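Local coordinates for protein kojibiose phosphorylase (Gut metagenome, PDB 6W0P) that is a phosphorylase of glycoside hydrolase family 65, a carbohydrate-active enzyme with a mainly helical central catalytic domain, at residues S414-I427 against G444-R458. Numbering follows the deposited sequence.
Sequences STQFQPSTGVFYAI and GIEMLVEISKFLLSR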
loop_
_atom_site.group_PDB
_atom_site.type_symbol
_atom_site.label_atom_id
_atom_site.label_comp_id
_atom_site.label_asym_id
_atom_site.label_seq_id
_atom_site.Cartn_x
_atom_site.Cartn_y
_atom_site.Cartn_z
ATOM N N SER A 414 0.398 0.146 11.354
ATOM C CA SER A 414 0.467 1.544 11.862
ATOM C C SER A 414 -0.798 1.888 12.656
ATOM O O SER A 414 -0.816 2.955 13.325
ATOM C CB SER A 414 0.683 2.536 10.758
ATOM O OG SER A 414 1.909 2.280 10.088
ATOM N N THR A 415 -1.824 1.033 12.623
ATOM C CA THR A 415 -3.183 1.438 13.067
ATOM C C THR A 415 -3.722 0.621 14.244
ATOM O O THR A 415 -4.639 1.156 14.911
ATOM C CB THR A 415 -4.163 1.380 11.897
ATOM O OG1 THR A 415 -4.223 0.027 11.459
ATOM C CG2 THR A 415 -3.746 2.309 10.786
ATOM N N GLN A 416 -3.214 -0.586 14.482
ATOM C CA GLN A 416 -3.825 -1.567 15.416
ATOM C C GLN A 416 -2.921 -1.729 16.636
ATOM O O GLN A 416 -1.801 -2.241 16.477
ATOM C CB GLN A 416 -4.027 -2.930 14.750
ATOM C CG GLN A 416 -5.137 -2.972 13.708
ATOM C CD GLN A 416 -5.295 -4.373 13.167
ATOM O OE1 GLN A 416 -4.368 -4.903 12.555
ATOM N NE2 GLN A 416 -6.412 -5.013 13.506
ATOM N N PHE A 417 -3.400 -1.361 17.823
ATOM C CA PHE A 417 -2.599 -1.473 19.070
ATOM C C PHE A 417 -3.110 -2.638 19.913
ATOM O O PHE A 417 -2.612 -2.811 21.042
ATOM C CB PHE A 417 -2.519 -0.094 19.733
ATOM C CG PHE A 417 -2.090 0.953 18.736
ATOM C CD1 PHE A 417 -0.987 0.746 17.929
ATOM C CD2 PHE A 417 -2.836 2.097 18.534
ATOM C CE1 PHE A 417 -0.614 1.686 16.974
ATOM C CE2 PHE A 417 -2.462 3.039 17.588
ATOM C CZ PHE A 417 -1.357 2.830 16.804
ATOM N N GLN A 418 -3.996 -3.469 19.352
ATOM C CA GLN A 418 -4.496 -4.696 20.028
ATOM C C GLN A 418 -3.329 -5.569 20.473
ATOM O O GLN A 418 -3.471 -6.257 21.469
ATOM C CB GLN A 418 -5.504 -5.488 19.170
ATOM C CG GLN A 418 -4.985 -5.989 17.824
ATOM C CD GLN A 418 -6.089 -6.200 16.808
ATOM O OE1 GLN A 418 -7.034 -5.418 16.714
ATOM N NE2 GLN A 418 -5.982 -7.268 16.045
ATOM N N PRO A 419 -2.139 -5.627 19.833
ATOM C CA PRO A 419 -1.075 -6.469 20.389
ATOM C C PRO A 419 -0.537 -5.944 21.730
ATOM O O PRO A 419 -0.241 -6.747 22.608
ATOM C CB PRO A 419 0.021 -6.461 19.322
ATOM C CG PRO A 419 -0.645 -5.929 18.054
ATOM C CD PRO A 419 -1.764 -5.035 18.529
ATOM N N SER A 420 -0.432 -4.616 21.858
ATOM C CA SER A 420 0.081 -3.913 23.056
ATOM C C SER A 420 -0.927 -4.038 24.210
ATOM O O SER A 420 -0.538 -4.514 25.271
ATOM C CB SER A 420 0.415 -2.479 22.740
ATOM O OG SER A 420 1.513 -2.412 21.845
ATOM N N THR A 421 -2.200 -3.713 24.009
ATOM C CA THR A 421 -3.234 -3.960 25.050
ATOM C C THR A 421 -3.383 -5.475 25.262
ATOM O O THR A 421 -3.660 -5.878 26.385
ATOM C CB THR A 421 -4.538 -3.221 24.757
ATOM O OG1 THR A 421 -5.091 -3.652 23.511
ATOM C CG2 THR A 421 -4.325 -1.725 24.767
ATOM N N GLY A 422 -3.123 -6.294 24.249
ATOM C CA GLY A 422 -3.169 -7.766 24.383
ATOM C C GLY A 422 -2.135 -8.308 25.364
ATOM O O GLY A 422 -2.474 -9.206 26.172
ATOM N N VAL A 423 -0.912 -7.803 25.312
ATOM C CA VAL A 423 0.127 -8.133 26.336
ATOM C C VAL A 423 -0.342 -7.605 27.699
ATOM O O VAL A 423 -0.262 -8.364 28.658
ATOM C CB VAL A 423 1.542 -7.671 25.931
ATOM C CG1 VAL A 423 2.575 -8.024 26.986
ATOM C CG2 VAL A 423 1.955 -8.284 24.591
ATOM N N PHE A 424 -0.883 -6.390 27.794
ATOM C CA PHE A 424 -1.419 -5.873 29.080
ATOM C C PHE A 424 -2.443 -6.885 29.626
ATOM O O PHE A 424 -2.294 -7.352 30.782
ATOM C CB PHE A 424 -2.049 -4.492 28.939
ATOM C CG PHE A 424 -3.280 -4.361 29.798
ATOM C CD1 PHE A 424 -3.188 -4.437 31.182
ATOM C CD2 PHE A 424 -4.528 -4.201 29.230
ATOM C CE1 PHE A 424 -4.327 -4.394 31.974
ATOM C CE2 PHE A 424 -5.666 -4.141 30.023
ATOM C CZ PHE A 424 -5.567 -4.237 31.395
ATOM N N TYR A 425 -3.425 -7.273 28.807
ATOM C CA TYR A 425 -4.513 -8.192 29.228
ATOM C C TYR A 425 -3.961 -9.565 29.642
ATOM O O TYR A 425 -4.508 -10.127 30.575
ATOM C CB TYR A 425 -5.564 -8.356 28.133
ATOM C CG TYR A 425 -6.774 -9.108 28.597
ATOM C CD1 TYR A 425 -7.795 -8.469 29.263
ATOM C CD2 TYR A 425 -6.895 -10.476 28.380
ATOM C CE1 TYR A 425 -8.916 -9.157 29.693
ATOM C CE2 TYR A 425 -8.001 -11.179 28.814
ATOM C CZ TYR A 425 -9.019 -10.519 29.473
ATOM O OH TYR A 425 -10.134 -11.196 29.887
ATOM N N ALA A 426 -2.986 -10.124 28.922
ATOM C CA ALA A 426 -2.327 -11.394 29.297
ATOM C C ALA A 426 -1.716 -11.262 30.699
ATOM O O ALA A 426 -1.956 -12.161 31.515
ATOM C CB ALA A 426 -1.286 -11.798 28.273
ATOM N N ILE A 427 -0.978 -10.177 30.983
ATOM C CA ILE A 427 -0.358 -9.968 32.323
ATOM C C ILE A 427 -1.472 -10.001 33.370
ATOM O O ILE A 427 -1.355 -10.802 34.335
ATOM C CB ILE A 427 0.462 -8.672 32.367
ATOM C CG1 ILE A 427 1.751 -8.787 31.552
ATOM C CG2 ILE A 427 0.748 -8.247 33.798
ATOM C CD1 ILE A 427 2.335 -7.441 31.156
ATOM N N GLY A 444 6.591 -7.983 35.163
ATOM C CA GLY A 444 5.248 -7.464 34.836
ATOM C C GLY A 444 5.185 -5.953 34.834
ATOM O O GLY A 444 4.771 -5.379 33.827
ATOM N N ILE A 445 5.588 -5.336 35.934
ATOM C CA ILE A 445 5.518 -3.864 36.134
ATOM C C ILE A 445 6.256 -3.189 34.979
ATOM O O ILE A 445 5.681 -2.295 34.369
ATOM C CB ILE A 445 6.084 -3.492 37.513
ATOM C CG1 ILE A 445 5.327 -4.219 38.625
ATOM C CG2 ILE A 445 6.090 -1.975 37.710
ATOM C CD1 ILE A 445 5.972 -4.105 39.995
ATOM N N GLU A 446 7.476 -3.635 34.671
ATOM C CA GLU A 446 8.294 -3.050 33.584
ATOM C C GLU A 446 7.491 -3.055 32.270
ATOM O O GLU A 446 7.410 -1.980 31.625
ATOM C CB GLU A 446 9.617 -3.791 33.420
ATOM C CG GLU A 446 10.557 -3.039 32.493
ATOM C CD GLU A 446 11.830 -3.772 32.142
ATOM O OE1 GLU A 446 12.157 -4.733 32.857
ATOM O OE2 GLU A 446 12.478 -3.392 31.141
ATOM N N MET A 447 6.925 -4.211 31.902
ATOM C CA MET A 447 6.117 -4.404 30.667
ATOM C C MET A 447 4.920 -3.460 30.682
ATOM O O MET A 447 4.610 -2.912 29.612
ATOM C CB MET A 447 5.596 -5.836 30.548
ATOM C CG MET A 447 6.696 -6.828 30.356
ATOM S SD MET A 447 6.097 -8.496 30.494
ATOM C CE MET A 447 5.599 -8.767 28.791
ATOM N N LEU A 448 4.275 -3.291 31.839
ATOM C CA LEU A 448 3.046 -2.463 31.958
ATOM C C LEU A 448 3.403 -0.970 31.818
ATOM O O LEU A 448 2.592 -0.206 31.204
ATOM C CB LEU A 448 2.367 -2.740 33.297
ATOM C CG LEU A 448 1.741 -4.126 33.464
ATOM C CD1 LEU A 448 1.079 -4.233 34.834
ATOM C CD2 LEU A 448 0.718 -4.421 32.364
ATOM N N VAL A 449 4.549 -0.540 32.370
ATOM C CA VAL A 449 4.975 0.891 32.314
ATOM C C VAL A 449 5.327 1.202 30.859
ATOM O O VAL A 449 4.880 2.233 30.347
ATOM C CB VAL A 449 6.128 1.192 33.295
ATOM C CG1 VAL A 449 6.829 2.513 32.984
ATOM C CG2 VAL A 449 5.629 1.177 34.729
ATOM N N GLU A 450 6.083 0.311 30.216
ATOM C CA GLU A 450 6.507 0.503 28.806
ATOM C C GLU A 450 5.271 0.565 27.901
ATOM O O GLU A 450 5.245 1.465 27.045
ATOM C CB GLU A 450 7.486 -0.585 28.353
ATOM C CG GLU A 450 8.825 -0.534 29.078
ATOM C CD GLU A 450 9.693 0.697 28.844
ATOM O OE1 GLU A 450 9.327 1.537 27.992
ATOM O OE2 GLU A 450 10.720 0.826 29.549
ATOM N N ILE A 451 4.289 -0.337 28.070
ATOM C CA ILE A 451 3.067 -0.353 27.208
ATOM C C ILE A 451 2.281 0.930 27.461
ATOM O O ILE A 451 1.876 1.570 26.476
ATOM C CB ILE A 451 2.194 -1.600 27.424
ATOM C CG1 ILE A 451 2.906 -2.875 26.965
ATOM C CG2 ILE A 451 0.844 -1.437 26.745
ATOM C CD1 ILE A 451 2.355 -4.115 27.610
ATOM N N SER A 452 2.107 1.324 28.723
ATOM C CA SER A 452 1.394 2.572 29.099
ATOM C C SER A 452 2.086 3.779 28.455
ATOM O O SER A 452 1.382 4.611 27.891
ATOM C CB SER A 452 1.248 2.700 30.588
ATOM O OG SER A 452 0.538 1.582 31.090
ATOM N N LYS A 453 3.415 3.855 28.504
ATOM C CA LYS A 453 4.196 4.946 27.848
ATOM C C LYS A 453 3.849 5.046 26.357
ATOM O O LYS A 453 3.634 6.173 25.859
ATOM C CB LYS A 453 5.691 4.686 28.011
ATOM C CG LYS A 453 6.265 5.174 29.324
ATOM C CD LYS A 453 7.696 4.730 29.560
ATOM C CE LYS A 453 8.701 5.206 28.532
ATOM N NZ LYS A 453 9.904 4.334 28.532
ATOM N N PHE A 454 3.801 3.918 25.641
ATOM C CA PHE A 454 3.421 3.911 24.204
ATOM C C PHE A 454 1.998 4.448 24.040
ATOM O O PHE A 454 1.784 5.326 23.205
ATOM C CB PHE A 454 3.564 2.518 23.606
ATOM C CG PHE A 454 2.929 2.390 22.253
ATOM C CD1 PHE A 454 3.373 3.164 21.197
ATOM C CD2 PHE A 454 1.891 1.498 22.041
ATOM C CE1 PHE A 454 2.786 3.048 19.945
ATOM C CE2 PHE A 454 1.309 1.390 20.790
ATOM C CZ PHE A 454 1.760 2.158 19.747
ATOM N N LEU A 455 1.062 3.961 24.856
ATOM C CA LEU A 455 -0.375 4.304 24.726
ATOM C C LEU A 455 -0.554 5.805 24.974
ATOM O O LEU A 455 -1.402 6.408 24.294
ATOM C CB LEU A 455 -1.201 3.458 25.693
ATOM C CG LEU A 455 -1.365 1.990 25.311
ATOM C CD1 LEU A 455 -2.266 1.272 26.313
ATOM C CD2 LEU A 455 -1.917 1.827 23.898
ATOM N N LEU A 456 0.226 6.379 25.898
ATOM C CA LEU A 456 0.148 7.818 26.294
ATOM C C LEU A 456 0.795 8.722 25.244
ATOM O O LEU A 456 0.384 9.877 25.171
ATOM C CB LEU A 456 0.832 8.028 27.651
ATOM C CG LEU A 456 0.002 7.614 28.860
ATOM C CD1 LEU A 456 0.860 7.560 30.116
ATOM C CD2 LEU A 456 -1.174 8.556 29.050
ATOM N N SER A 457 1.779 8.221 24.490
ATOM C CA SER A 457 2.465 8.976 23.412
ATOM C C SER A 457 1.733 8.850 22.072
ATOM O O SER A 457 1.749 9.816 21.316
ATOM C CB SER A 457 3.889 8.554 23.284
ATOM O OG SER A 457 4.003 7.148 23.271
ATOM N N ARG A 458 1.170 7.684 21.743
ATOM C CA ARG A 458 0.475 7.463 20.449
ATOM C C ARG A 458 -0.948 7.998 20.600
ATOM O O ARG A 458 -1.523 8.516 19.610
ATOM C CB ARG A 458 0.522 5.982 20.051
ATOM C CG ARG A 458 -0.277 5.624 18.795
ATOM C CD ARG A 458 0.088 6.525 17.626
ATOM N NE ARG A 458 -0.595 6.203 16.380
ATOM C CZ ARG A 458 -1.845 6.525 16.074
ATOM N NH1 ARG A 458 -2.613 7.197 16.915
ATOM N NH2 ARG A 458 -2.325 6.193 14.895
HETATM O O HOH W 1 0.930 4.710 14.511
#
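The CA atoms of G444 and I427 face each other, and with no side chain at G444, I427 CD1 can approach its carbonyl O. M447 follows: its CB touches I427 CD1, and the bend of its thioether chain brings the methyl CE to V423 CG1 at 3.6 Å. L448 and I427 run alongside each other, pointing opposite ways, L448 CD2 lying 3.6 Å from I427 CD1 and also reaching the edge of the F424 ring near CD1. I451 crosses the middle, where the small S420 lets the backbones come near (CA to CA 6.2 Å); its CG2 rests 3.7 Å from S420 O, and CD1 touches V423. Helices 418-434 and 437-458 form an antiparallel hairpin, segments 418-427 and 444-458 crossing at -150° with axes 10.0 Å apart, in the mainly helical catalytic domain, an (α/α)6 barrel in this family. S420 OG, hydrogen-bonded to F396 N outside the pair, skirts the ring of F454. F454 holds its ring out on a chi1 of 168°, opposite its own backbone N, and turns its edge to the face of F417, a T-shaped stack with centroids 5.2 Å apart. The branched ends of L455 and T421 suit a methyl-to-methyl contact, CD1 to CG2. R458 packs its aliphatic CG on F417, whose CE2 sits over one guanidinium face, the planes 71° apart. A water accepts from R458 NE (2.8 Å) and donates to S414 O; NH1 bonds Y471 O, and NH2 has a long, weak ion pair with D577 of the second subunit.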